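Breast cancer anti-estrogen resistance protein 1 (Mus musculus, PDB 5W93) acts as a docking protein that coordinates tyrosine kinase signalling in cell adhesion and migration, here represented by its C-terminal domain, crystallised in complex with a paxillin LD1 motif. Local coordinates at residues S77-Y82 / R129-L134. The protein carries 2 engineered substitutions. Sequence-based numbering, arbitrary orientation.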
loop_
_atom_site.group_PDB
_atom_site.type_symbol
_atom_site.label_atom_id
_atom_site.label_comp_id
_atom_site.label_asym_id
_atom_site.label_seq_id
_atom_site.Cartn_x
_atom_site.Cartn_y
_atom_site.Cartn_z
ATOM N N SER A 77 -1.203 -11.725 -14.621
ATOM C CA SER A 77 -1.424 -12.538 -13.427
ATOM C C SER A 77 -0.712 -12.025 -12.196
ATOM O O SER A 77 -1.326 -11.856 -11.137
ATOM C CB SER A 77 -0.976 -13.981 -13.679
ATOM O OG SER A 77 -1.999 -14.683 -14.345
ATOM N N GLN A 78 0.591 -11.821 -12.328
ATOM C CA GLN A 78 1.388 -11.304 -11.229
ATOM C C GLN A 78 0.917 -9.919 -10.773
ATOM O O GLN A 78 0.737 -9.692 -9.585
ATOM C CB GLN A 78 2.861 -11.251 -11.626
ATOM C CG GLN A 78 3.533 -12.622 -11.740
ATOM C CD GLN A 78 3.932 -13.180 -10.390
ATOM O OE1 GLN A 78 4.148 -12.429 -9.435
ATOM N NE2 GLN A 78 4.025 -14.505 -10.297
ATOM N N VAL A 79 0.723 -8.980 -11.699
ATOM C CA VAL A 79 0.414 -7.622 -11.266
ATOM C C VAL A 79 -0.997 -7.577 -10.679
ATOM O O VAL A 79 -1.240 -6.890 -9.689
ATOM C CB VAL A 79 0.590 -6.587 -12.416
ATOM C CG1 VAL A 79 2.034 -6.604 -12.919
ATOM C CG2 VAL A 79 -0.304 -6.911 -13.556
ATOM N N THR A 80 -1.925 -8.346 -11.240
ATOM C CA THR A 80 -3.263 -8.411 -10.642
ATOM C C THR A 80 -3.217 -9.038 -9.226
ATOM O O THR A 80 -3.915 -8.586 -8.318
ATOM C CB THR A 80 -4.239 -9.197 -11.549
ATOM O OG1 THR A 80 -4.470 -8.442 -12.746
ATOM C CG2 THR A 80 -5.575 -9.441 -10.851
ATOM N N HIS A 81 -2.385 -10.056 -9.031
ATOM C CA HIS A 81 -2.153 -10.583 -7.683
ATOM C C HIS A 81 -1.748 -9.481 -6.698
ATOM O O HIS A 81 -2.352 -9.324 -5.649
ATOM C CB HIS A 81 -1.060 -11.662 -7.677
ATOM C CG HIS A 81 -0.601 -12.023 -6.296
ATOM N ND1 HIS A 81 -1.277 -12.922 -5.497
ATOM C CD2 HIS A 81 0.443 -11.578 -5.550
ATOM C CE1 HIS A 81 -0.665 -13.027 -4.332
ATOM N NE2 HIS A 81 0.384 -12.219 -4.337
ATOM N N TYR A 82 -0.717 -8.712 -7.042
ATOM C CA TYR A 82 -0.235 -7.689 -6.121
ATOM C C TYR A 82 -1.242 -6.560 -5.969
ATOM O O TYR A 82 -1.412 -6.048 -4.873
ATOM C CB TYR A 82 1.157 -7.153 -6.548
ATOM C CG TYR A 82 2.216 -8.149 -6.139
ATOM C CD1 TYR A 82 2.586 -8.276 -4.796
ATOM C CD2 TYR A 82 2.776 -9.022 -7.062
ATOM C CE1 TYR A 82 3.504 -9.231 -4.391
ATOM C CE2 TYR A 82 3.701 -9.989 -6.660
ATOM C CZ TYR A 82 4.061 -10.080 -5.324
ATOM O OH TYR A 82 4.973 -11.025 -4.913
ATOM N N ARG A 129 9.939 -5.309 -6.608
ATOM C CA ARG A 129 10.959 -6.286 -6.994
ATOM C C ARG A 129 10.495 -7.134 -8.184
ATOM O O ARG A 129 11.221 -7.327 -9.159
ATOM C CB ARG A 129 11.322 -7.186 -5.810
ATOM C CG ARG A 129 12.716 -7.820 -5.937
ATOM C CD ARG A 129 13.033 -8.767 -4.791
ATOM N NE ARG A 129 12.853 -10.153 -5.205
ATOM C CZ ARG A 129 11.743 -10.856 -5.006
ATOM N NH1 ARG A 129 10.711 -10.310 -4.383
ATOM N NH2 ARG A 129 11.670 -12.109 -5.429
ATOM N N VAL A 130 9.275 -7.635 -8.104
ATOM C CA VAL A 130 8.691 -8.425 -9.179
ATOM C C VAL A 130 8.552 -7.652 -10.508
ATOM O O VAL A 130 8.809 -8.208 -11.584
ATOM C CB VAL A 130 7.317 -8.964 -8.727
ATOM C CG1 VAL A 130 6.505 -9.458 -9.901
ATOM C CG2 VAL A 130 7.520 -10.067 -7.672
ATOM N N LEU A 131 8.146 -6.384 -10.450
ATOM C CA LEU A 131 8.133 -5.553 -11.664
ATOM C C LEU A 131 9.507 -5.490 -12.323
ATOM O O LEU A 131 9.618 -5.543 -13.541
ATOM C CB LEU A 131 7.671 -4.128 -11.361
ATOM C CG LEU A 131 6.214 -3.913 -10.977
ATOM C CD1 LEU A 131 5.988 -2.443 -10.636
ATOM C CD2 LEU A 131 5.325 -4.358 -12.132
ATOM N N GLY A 132 10.551 -5.364 -11.512
ATOM C CA GLY A 132 11.904 -5.287 -12.044
ATOM C C GLY A 132 12.297 -6.595 -12.705
ATOM O O GLY A 132 12.986 -6.606 -13.723
ATOM N N GLN A 133 11.850 -7.697 -12.107
ATOM C CA GLN A 133 12.074 -9.047 -12.626
ATOM C C GLN A 133 11.290 -9.311 -13.900
ATOM O O GLN A 133 11.747 -10.028 -14.800
ATOM C CB GLN A 133 11.674 -10.100 -11.583
ATOM C CG GLN A 133 12.705 -10.367 -10.517
ATOM C CD GLN A 133 12.259 -11.487 -9.585
ATOM O OE1 GLN A 133 11.075 -11.843 -9.543
ATOM N NE2 GLN A 133 13.205 -12.054 -8.845
ATOM N N LEU A 134 10.091 -8.755 -13.969
ATOM C CA LEU A 134 9.260 -8.945 -15.143
ATOM C C LEU A 134 9.842 -8.120 -16.276
ATOM O O LEU A 134 9.821 -8.542 -17.432
ATOM C CB LEU A 134 7.804 -8.557 -14.862
ATOM C CG LEU A 134 7.059 -9.558 -13.964
ATOM C CD1 LEU A 134 5.635 -9.094 -13.683
ATOM C CD2 LEU A 134 7.035 -10.952 -14.575
#
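Val130 overlaps two neighbours at once, its two methyls shared between Gln78 and Tyr82. Val130 CG2 lies obliquely against the Tyr82 ring, 4.0 Å from Tyr82 CE2 and 3.9 Å from Tyr82 OH at the ring's end. The other methyl, Val130 CG1, stands anti to the backbone N (chi1 164°) and meets the carboxamide of Gln78, with Gln78 OE1 3.8 Å away. Gln78 bends at chi2 (-80°), and its side chain crosses that of Val130 at roughly a right angle. Lower on the same side chain, CB of Gln78 packs against Leu134 CD1 at 4.1 Å, so its CB lies against a leucine methyl while its amide oxygen merely abuts a valine methyl. Val79 closes the inner side: its CG1 touches Leu131 CD2 at 4.1 Å and reaches Leu134 CD1 more loosely.

The pair illustrates how neighbouring antiparallel helices share a bundle interior. Segments 77-82 and 129-134, on helices 73-102 and 107-135, run antiparallel at 171°, their axes 10.8 Å apart at closest approach, in the four-helix bundle of the Cas C-terminal domain, which is related to the focal adhesion targeting domain. Leu66 of helix 42-69 touches both Val79 and Leu131, while Leu11 of helix 5-37 touches Leu131 and Leu134, so all four helices meet around this point.

The hydroxyl of Tyr82, a buried residue, is hydrogen-bonded to OE1 of Gln126, a directional link between the two helices just outside segment 129-134. Between the segments themselves, cohesion rests on van der Waals packing and the hydrophobic effect.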